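PDB 5LQ6: virulence protein vsdE from Salmonella enterica, which acts as a cysteine hydrolase effector that suppresses host immune responses and contributes to bacterial virulence. Local coordinates for residues F148-E162 / K201-A213. The protein carries 4 engineered substitutions. Residues are numbered along the deposited sequence; the frame is centred on the assembly and turned at random. Where two conformers were deposited one is given.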
ATOM      1  N   PHE A 148      -3.878  -5.269  -1.583  1.00 10.65           N
ATOM      2  CA  PHE A 148      -4.494  -3.993  -1.877  1.00 10.43           C
ATOM      3  C   PHE A 148      -3.756  -2.849  -1.209  1.00  9.95           C
ATOM      4  O   PHE A 148      -3.112  -3.041  -0.182  1.00  9.90           O
ATOM      5  CB  PHE A 148      -5.952  -3.963  -1.419  1.00 12.27           C
ATOM      6  CG  PHE A 148      -6.796  -5.105  -1.945  1.00 13.15           C
ATOM      7  CD1 PHE A 148      -6.794  -6.328  -1.291  1.00 15.91           C
ATOM      8  CD2 PHE A 148      -7.463  -4.947  -3.151  1.00 17.33           C
ATOM      9  CE1 PHE A 148      -7.515  -7.388  -1.811  1.00 16.21           C
ATOM     10  CE2 PHE A 148      -8.200  -6.030  -3.658  1.00 18.93           C
ATOM     11  CZ  PHE A 148      -8.178  -7.218  -2.962  1.00 18.90           C
ATOM     12  N   ILE A 149      -3.885  -1.661  -1.784  1.00 10.43           N
ATOM     13  CA  ILE A 149      -3.452  -0.421  -1.148  1.00  9.56           C
ATOM     14  C   ILE A 149      -4.718   0.307  -0.685  1.00  9.94           C
ATOM     15  O   ILE A 149      -5.671   0.435  -1.473  1.00 11.92           O
ATOM     16  CB  ILE A 149      -2.620   0.513  -2.039  1.00 10.71           C
ATOM     17  CG1 ILE A 149      -1.399  -0.216  -2.606  1.00 11.38           C
ATOM     18  CG2 ILE A 149      -2.187   1.753  -1.289  1.00 10.32           C
ATOM     19  CD1 ILE A 149      -0.637   0.584  -3.687  1.00 13.15           C
ATOM     20  N   ILE A 150      -4.706   0.778   0.555  1.00  9.75           N
ATOM     21  CA  ILE A 150      -5.850   1.503   1.105  1.00 11.50           C
ATOM     22  C   ILE A 150      -5.486   2.949   1.207  1.00 11.67           C
ATOM     23  O   ILE A 150      -4.385   3.285   1.702  1.00 12.80           O
ATOM     24  CB  ILE A 150      -6.243   0.990   2.484  1.00 13.02           C
ATOM     25  CG1 ILE A 150      -6.220  -0.536   2.552  1.00 14.91           C
ATOM     26  CG2 ILE A 150      -7.567   1.589   2.943  1.00 14.64           C
ATOM     27  CD1 ILE A 150      -7.165  -1.212   1.655  1.00 15.79           C
ATOM     28  N   SER A 151      -6.348   3.858   0.789  1.00 13.04           N
ATOM     29  CA  SER A 151      -6.168   5.300   0.966  1.00 13.23           C
ATOM     30  C   SER A 151      -7.292   5.803   1.852  1.00 16.43           C
ATOM     31  O   SER A 151      -8.482   5.590   1.540  1.00 17.65           O
ATOM     32  CB  SER A 151      -6.210   6.011  -0.389  1.00 14.56           C
ATOM     33  OG  SER A 151      -5.165   5.635  -1.214  1.00 17.51           O
ATOM     34  N   ALA A 152      -6.930   6.415   2.971  1.00 14.49           N
ATOM     35  CA  ALA A 152      -7.886   6.965   3.922  1.00 15.25           C
ATOM     36  C   ALA A 152      -7.792   8.472   3.893  1.00 14.95           C
ATOM     37  O   ALA A 152      -6.720   9.065   3.841  1.00 17.40           O
ATOM     38  CB  ALA A 152      -7.616   6.447   5.275  1.00 16.34           C
ATOM     39  N   GLU A 153      -8.943   9.131   3.936  1.00 17.47           N
ATOM     40  CA  GLU A 153      -8.925  10.571   3.980  1.00 22.25           C
ATOM     41  C   GLU A 153      -8.681  11.231   5.307  1.00 24.67           C
ATOM     42  O   GLU A 153      -8.119  12.314   5.355  1.00 28.62           O
ATOM     43  CB  GLU A 153     -10.207  11.109   3.353  1.00 27.85           C
ATOM     44  CG  GLU A 153     -10.137  11.015   1.828  1.00 37.39           C
ATOM     45  CD  GLU A 153      -9.540  12.244   1.161  1.00 47.11           C
ATOM     46  OE1 GLU A 153      -8.571  12.836   1.716  1.00 58.43           O
ATOM     47  OE2 GLU A 153     -10.060  12.610   0.078  1.00 64.02           O
ATOM     48  N   ASN A 154      -9.139  10.648   6.365  1.00 22.69           N
ATOM     49  CA  ASN A 154      -9.097  11.345   7.673  1.00 21.20           C
ATOM     50  C   ASN A 154      -8.469  10.486   8.734  1.00 17.01           C
ATOM     51  O   ASN A 154      -8.947  10.330   9.850  1.00 20.01           O
ATOM     52  CB  ASN A 154     -10.522  11.781   8.055  1.00 22.42           C
ATOM     53  CG  ASN A 154     -10.980  13.031   7.276  1.00 27.92           C
ATOM     54  OD1 ASN A 154     -10.268  14.014   7.204  1.00 30.11           O
ATOM     55  ND2 ASN A 154     -12.151  12.968   6.699  1.00 32.68           N
ATOM     56  N   TYR A 155      -7.332   9.913   8.365  1.00 15.09           N
ATOM     57  CA  TYR A 155      -6.523   9.147   9.314  1.00 13.40           C
ATOM     58  C   TYR A 155      -5.902  10.090  10.361  1.00 15.44           C
ATOM     59  O   TYR A 155      -5.353  11.107   9.986  1.00 16.12           O
ATOM     60  CB  TYR A 155      -5.401   8.452   8.544  1.00 13.61           C
ATOM     61  CG  TYR A 155      -4.404   7.651   9.373  1.00 12.77           C
ATOM     62  CD1 TYR A 155      -4.648   6.350   9.738  1.00 13.86           C
ATOM     63  CD2 TYR A 155      -3.194   8.234   9.789  1.00 13.59           C
ATOM     64  CE1 TYR A 155      -3.708   5.624  10.479  1.00 13.91           C
ATOM     65  CE2 TYR A 155      -2.269   7.552  10.542  1.00 13.03           C
ATOM     66  CZ  TYR A 155      -2.523   6.250  10.888  1.00 15.18           C
ATOM     67  OH  TYR A 155      -1.606   5.532  11.655  1.00 15.41           O
ATOM     68  N   ILE A 156      -5.980   9.734  11.648  1.00 14.18           N
ATOM     69  CA  ILE A 156      -5.443  10.602  12.702  1.00 15.92           C
ATOM     70  C   ILE A 156      -3.965  10.282  12.897  1.00 16.73           C
ATOM     71  O   ILE A 156      -3.605   9.250  13.517  1.00 16.97           O
ATOM     72  CB  ILE A 156      -6.292  10.445  13.968  1.00 16.18           C
ATOM     73  CG1 ILE A 156      -7.758  10.759  13.684  1.00 18.74           C
ATOM     74  CG2 ILE A 156      -5.679  11.273  15.103  1.00 17.10           C
ATOM     75  CD1 ILE A 156      -8.662  10.288  14.785  1.00 21.41           C
ATOM     76  N   ALA A 157      -3.079  11.103  12.351  1.00 15.24           N
ATOM     77  CA  ALA A 157      -1.663  10.945  12.504  1.00 15.69           C
ATOM     78  C   ALA A 157      -1.218  11.707  13.765  1.00 15.50           C
ATOM     79  O   ALA A 157      -1.869  12.725  14.137  1.00 15.44           O
ATOM     80  CB  ALA A 157      -0.946  11.443  11.297  1.00 15.47           C
ATOM     81  N   PRO A 158      -0.116  11.288  14.355  1.00 16.05           N
ATOM     82  CA  PRO A 158       0.344  12.029  15.546  1.00 16.89           C
ATOM     83  C   PRO A 158       0.628  13.473  15.244  1.00 17.23           C
ATOM     84  O   PRO A 158       1.176  13.784  14.167  1.00 17.40           O
ATOM     85  CB  PRO A 158       1.609  11.272  15.970  1.00 17.80           C
ATOM     86  CG  PRO A 158       1.352   9.864  15.444  1.00 16.95           C
ATOM     87  CD  PRO A 158       0.734  10.095  14.112  1.00 16.14           C
ATOM     88  N   ILE A 159       0.224  14.325  16.177  1.00 17.55           N
ATOM     89  CA  ILE A 159       0.385  15.799  16.119  1.00 17.08           C
ATOM     90  C   ILE A 159      -0.498  16.496  15.088  1.00 19.20           C
ATOM     91  O   ILE A 159      -1.312  17.351  15.441  1.00 21.13           O
ATOM     92  CB  ILE A 159       1.832  16.237  15.908  1.00 19.27           C
ATOM     93  CG1 ILE A 159       2.715  15.645  17.029  1.00 22.47           C
ATOM     94  CG2 ILE A 159       1.895  17.783  15.954  1.00 20.03           C
ATOM     95  CD1 ILE A 159       4.194  15.941  16.933  1.00 24.32           C
ATOM     96  N   ILE A 160      -0.369  16.081  13.832  1.00 19.68           N
ATOM     97  CA  ILE A 160      -1.093  16.727  12.742  1.00 19.00           C
ATOM     98  C   ILE A 160      -2.585  16.426  12.685  1.00 19.31           C
ATOM     99  O   ILE A 160      -3.366  17.197  12.172  1.00 20.29           O
ATOM    100  CB  ILE A 160      -0.434  16.465  11.416  1.00 20.74           C
ATOM    101  CG1 ILE A 160      -0.583  15.008  10.978  1.00 20.62           C
ATOM    102  CG2 ILE A 160       1.041  16.881  11.402  1.00 23.94           C
ATOM    103  CD1 ILE A 160      -0.175  14.820   9.492  1.00 25.20           C
ATOM    104  N   GLY A 161      -3.005  15.285  13.224  1.00 16.88           N
ATOM    105  CA  GLY A 161      -4.378  14.972  13.218  1.00 18.13           C
ATOM    106  C   GLY A 161      -4.840  14.395  11.873  1.00 19.29           C
ATOM    107  O   GLY A 161      -4.058  13.755  11.167  1.00 17.09           O
ATOM    108  N   GLU A 162      -6.095  14.606  11.582  1.00 19.70           N
ATOM    109  CA  GLU A 162      -6.776  14.030  10.383  1.00 20.80           C
ATOM    110  C   GLU A 162      -6.010  14.393   9.140  1.00 20.43           C
ATOM    111  O   GLU A 162      -5.757  15.580   8.847  1.00 21.33           O
ATOM    112  CB  GLU A 162      -8.231  14.481  10.301  1.00 23.57           C
ATOM    113  CG  GLU A 162      -9.103  13.796  11.324  1.00 27.00           C
ATOM    114  CD  GLU A 162     -10.576  14.194  11.259  1.00 35.63           C
ATOM    115  OE1 GLU A 162     -10.949  14.960  10.356  1.00 42.22           O
ATOM    116  OE2 GLU A 162     -11.341  13.710  12.121  1.00 44.88           O
ATOM    117  N   LYS A 201      -8.899   2.848  15.756  1.00 17.15           N
ATOM    118  CA  LYS A 201      -8.568   3.941  16.683  1.00 18.63           C
ATOM    119  C   LYS A 201      -8.096   5.174  15.979  1.00 17.83           C
ATOM    120  O   LYS A 201      -8.222   6.264  16.513  1.00 18.86           O
ATOM    121  CB  LYS A 201      -7.483   3.522  17.694  1.00 19.96           C
ATOM    122  CG  LYS A 201      -7.843   2.335  18.568  1.00 24.93           C
ATOM    123  CD  LYS A 201      -9.135   2.480  19.304  1.00 32.77           C
ATOM    124  CE  LYS A 201      -9.346   1.293  20.261  1.00 39.53           C
ATOM    125  NZ  LYS A 201      -8.054   0.716  20.778  1.00 48.64           N
ATOM    126  N   HIS A 202      -7.582   5.023  14.757  1.00 15.31           N
ATOM    127  CA  HIS A 202      -7.038   6.142  14.009  1.00 14.74           C
ATOM    128  C   HIS A 202      -8.086   6.820  13.130  1.00 16.59           C
ATOM    129  O   HIS A 202      -7.721   7.733  12.376  1.00 16.93           O
ATOM    130  CB  HIS A 202      -5.860   5.711  13.160  1.00 14.69           C
ATOM    131  CG  HIS A 202      -4.801   5.033  13.932  1.00 15.95           C
ATOM    132  ND1 HIS A 202      -4.189   5.638  15.006  1.00 18.49           N
ATOM    133  CD2 HIS A 202      -4.218   3.820  13.783  1.00 17.54           C
ATOM    134  CE1 HIS A 202      -3.307   4.801  15.518  1.00 18.42           C
ATOM    135  NE2 HIS A 202      -3.295   3.711  14.780  1.00 18.27           N
ATOM    136  N   PHE A 203      -9.348   6.427  13.256  1.00 17.76           N
ATOM    137  CA  PHE A 203     -10.433   7.101  12.506  1.00 21.59           C
ATOM    138  C   PHE A 203     -11.580   7.528  13.408  1.00 23.25           C
ATOM    139  O   PHE A 203     -11.930   6.832  14.343  1.00 26.49           O
ATOM    140  CB  PHE A 203     -10.932   6.177  11.402  1.00 22.45           C
ATOM    141  CG  PHE A 203      -9.863   5.769  10.455  1.00 22.47           C
ATOM    142  CD1 PHE A 203      -9.441   6.644   9.451  1.00 22.94           C
ATOM    143  CD2 PHE A 203      -9.279   4.537  10.571  1.00 21.67           C
ATOM    144  CE1 PHE A 203      -8.469   6.262   8.583  1.00 23.18           C
ATOM    145  CE2 PHE A 203      -8.255   4.158   9.692  1.00 24.53           C
ATOM    146  CZ  PHE A 203      -7.841   5.045   8.740  1.00 22.22           C
ATOM    147  N   SER A 204     -12.148   8.710  13.122  1.00 30.43           N
ATOM    148  CA  SER A 204     -13.537   9.040  13.541  1.00 37.05           C
ATOM    149  C   SER A 204     -14.487   8.765  12.366  1.00 43.47           C
ATOM    150  O   SER A 204     -14.080   8.220  11.314  1.00 39.87           O
ATOM    151  CB  SER A 204     -13.663  10.508  13.939  1.00 38.73           C
ATOM    152  OG  SER A 204     -13.872  11.304  12.779  1.00 41.47           O
ATOM    153  N   SER A 205     -15.751   9.156  12.521  1.00 42.81           N
ATOM    154  CA  SER A 205     -16.755   8.956  11.465  1.00 45.76           C
ATOM    155  C   SER A 205     -16.451   9.812  10.233  1.00 43.30           C
ATOM    156  O   SER A 205     -16.874   9.505   9.135  1.00 42.64           O
ATOM    157  CB  SER A 205     -18.179   9.264  11.996  1.00 52.52           C
ATOM    158  OG  SER A 205     -18.410   8.629  13.250  1.00 56.16           O
ATOM    159  N   SER A 206     -15.745  10.910  10.421  1.00 47.34           N
ATOM    160  CA  SER A 206     -15.253  11.679   9.290  1.00 52.22           C
ATOM    161  C   SER A 206     -14.419  10.731   8.458  1.00 50.70           C
ATOM    162  O   SER A 206     -13.512  10.101   8.989  1.00 63.37           O
ATOM    163  CB  SER A 206     -14.398  12.866   9.763  1.00 52.87           C
ATOM    164  OG  SER A 206     -13.166  12.442  10.338  1.00 57.29           O
ATOM    165  N   GLY A 207     -14.748  10.578   7.185  1.00 51.78           N
ATOM    166  CA  GLY A 207     -13.818   9.986   6.249  1.00 48.42           C
ATOM    167  C   GLY A 207     -14.248   8.914   5.275  1.00 44.14           C
ATOM    168  O   GLY A 207     -15.018   7.985   5.602  1.00 38.64           O
ATOM    169  N   GLU A 208     -13.682   9.062   4.080  1.00 38.60           N
ATOM    170  CA  GLU A 208     -13.762   8.103   3.032  1.00 34.22           C
ATOM    171  C   GLU A 208     -12.489   7.177   3.028  1.00 24.50           C
ATOM    172  O   GLU A 208     -11.404   7.483   3.556  1.00 20.80           O
ATOM    173  CB  GLU A 208     -13.816   8.816   1.690  1.00 40.11           C
ATOM    174  CG  GLU A 208     -14.708  10.039   1.550  1.00 51.09           C
ATOM    175  CD  GLU A 208     -14.161  10.986   0.489  1.00 59.92           C
ATOM    176  OE1 GLU A 208     -13.926  10.524  -0.645  1.00 67.95           O
ATOM    177  OE2 GLU A 208     -13.947  12.182   0.788  1.00 71.54           O
ATOM    178  N   PHE A 209     -12.670   6.016   2.436  1.00 16.66           N
ATOM    179  CA  PHE A 209     -11.622   5.077   2.165  1.00 15.18           C
ATOM    180  C   PHE A 209     -11.720   4.650   0.703  1.00 14.65           C
ATOM    181  O   PHE A 209     -12.803   4.520   0.146  1.00 15.94           O
ATOM    182  CB  PHE A 209     -11.805   3.842   3.036  1.00 14.62           C
ATOM    183  CG  PHE A 209     -11.693   4.104   4.515  1.00 15.09           C
ATOM    184  CD1 PHE A 209     -12.755   4.641   5.185  1.00 16.66           C
ATOM    185  CD2 PHE A 209     -10.512   3.842   5.199  1.00 16.50           C
ATOM    186  CE1 PHE A 209     -12.702   4.906   6.540  1.00 18.68           C
ATOM    187  CE2 PHE A 209     -10.461   4.093   6.595  1.00 15.64           C
ATOM    188  CZ  PHE A 209     -11.553   4.652   7.222  1.00 17.63           C
ATOM    189  N   TYR A 210     -10.575   4.330   0.106  1.00 14.76           N
ATOM    190  CA  TYR A 210     -10.514   3.801  -1.250  1.00 15.72           C
ATOM    191  C   TYR A 210      -9.538   2.670  -1.286  1.00 17.31           C
ATOM    192  O   TYR A 210      -8.592   2.684  -0.544  1.00 16.51           O
ATOM    193  CB  TYR A 210     -10.024   4.854  -2.245  1.00 17.56           C
ATOM    194  CG  TYR A 210     -10.904   6.054  -2.350  1.00 21.21           C
ATOM    195  CD1 TYR A 210     -10.812   7.080  -1.444  1.00 23.17           C
ATOM    196  CD2 TYR A 210     -11.862   6.105  -3.310  1.00 23.42           C
ATOM    197  CE1 TYR A 210     -11.649   8.195  -1.506  1.00 28.02           C
ATOM    198  CE2 TYR A 210     -12.702   7.228  -3.406  1.00 25.70           C
ATOM    199  CZ  TYR A 210     -12.592   8.235  -2.490  1.00 26.86           C
ATOM    200  OH  TYR A 210     -13.438   9.331  -2.593  1.00 35.21           O
ATOM    201  N   VAL A 211      -9.817   1.666  -2.115  1.00 15.50           N
ATOM    202  CA  VAL A 211      -8.971   0.504  -2.283  0.74 15.63           C
ATOM    203  C   VAL A 211      -8.483   0.474  -3.714  1.00 15.11           C
ATOM    204  O   VAL A 211      -9.263   0.717  -4.625  1.00 15.95           O
ATOM    205  CB  VAL A 211      -9.789  -0.768  -1.983  0.74 15.85           C
ATOM    206  CG1 VAL A 211      -8.927  -2.024  -2.004  0.74 17.41           C
ATOM    207  CG2 VAL A 211     -10.498  -0.632  -0.621  0.74 17.23           C
ATOM    208  N   ARG A 212      -7.199   0.222  -3.940  1.00 13.88           N
ATOM    209  CA  ARG A 212      -6.682   0.056  -5.291  1.00 14.77           C
ATOM    210  C   ARG A 212      -5.682  -1.105  -5.311  1.00 13.54           C
ATOM    211  O   ARG A 212      -5.168  -1.513  -4.271  1.00 14.03           O
ATOM    212  CB  ARG A 212      -6.071   1.328  -5.850  1.00 14.13           C
ATOM    213  CG  ARG A 212      -4.770   1.777  -5.238  1.00 15.38           C
ATOM    214  CD  ARG A 212      -4.458   3.223  -5.709  1.00 16.12           C
ATOM    215  NE  ARG A 212      -3.027   3.565  -5.648  1.00 17.54           N
ATOM    216  CZ  ARG A 212      -2.376   3.972  -4.556  1.00 17.79           C
ATOM    217  NH1 ARG A 212      -2.980   4.155  -3.409  1.00 17.53           N
ATOM    218  NH2 ARG A 212      -1.082   4.252  -4.642  1.00 18.38           N
ATOM    219  N   ALA A 213      -5.406  -1.613  -6.491  1.00 13.86           N
ATOM    220  CA  ALA A 213      -4.508  -2.738  -6.649  1.00 12.94           C
ATOM    221  C   ALA A 213      -3.959  -2.842  -8.047  1.00 15.37           C
ATOM    222  O   ALA A 213      -4.664  -2.476  -9.016  1.00 18.65           O
ATOM    223  CB  ALA A 213      -5.179  -4.006  -6.264  1.00 15.67           C
TER
HETATM  224  O   HOH W   1      -5.768   3.307  -2.536  1.00 19.84           O
HETATM  225  O   HOH W   2     -10.944   8.198   6.500  1.00 31.39           O
HETATM  226  O   HOH W   3     -11.271  10.327  11.260  1.00 37.34           O
HETATM  227  O   HOH W   4      -4.276   8.192  15.936  1.00 19.76           O
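Ile149 and Arg212 face each other as an antiparallel hydrogen-bonded pair, joined by two backbone bonds; the one from Ile149 N to Arg212 O is 2.8 Å long and nearly straight. Ser151 and Tyr210 repeat the pattern two residues on, and Glu153 N still reaches Glu208 O before the chain turns at Glu153 and Asn154. On the face that carries Ile149 and Ser151, the Arg212 side chain leaves with CG between its backbone N and carbonyl carbon (chi1 70°), then runs extended and folds its guanidinium over Ile149: Ile149 CD1 sits over one face of the group, toward its rim, and Ile149 CG2 lies 3.3 Å from Arg212 NH1. Water 1, in the guanidinium plane, accepts from Arg212 NH1 and donates to Ile149 O and Ser151 OG. Asp112 and Asp166 hold the guanidinium by salt bridges and probably offset its buried charge, while Asp166 also hydrogen-bonds Ser151 OG.

The opposite face, carrying Ile150, Ala152, Phe209 and Val211, is apolar. In the conformer given, Val211 CG1 lies 3.5 Å from Phe148 CD2, and Ile150 and Phe209 lie against helix 129-143. Ala152 CB touches Phe209 but comes closer to Phe203, 3.4 Å from its CE1.

Past the corner, Ile156 N bonds His202 O at 2.8 Å. Tyr155, with CG anti to its backbone N (chi1 177°), turns its ring edge toward the face of Phe203 in an offset edge-to-face pair, planes at 70°, while its hydroxyl sits over one face of the His202 imidazole. Farther out, Ser206 OG donates to Glu162 OE2 from above the carboxylate plane.

Strand 209-212 closes one edge of the antiparallel sheet, strand 147-157 lying between it and 163-172, in a papain-like fold consistent with the CA peptidase clan. Tyr155 also stacks on His165, linking strand 147-157 to a probable Cys-His-Asp triad with Cys76 and Asp185.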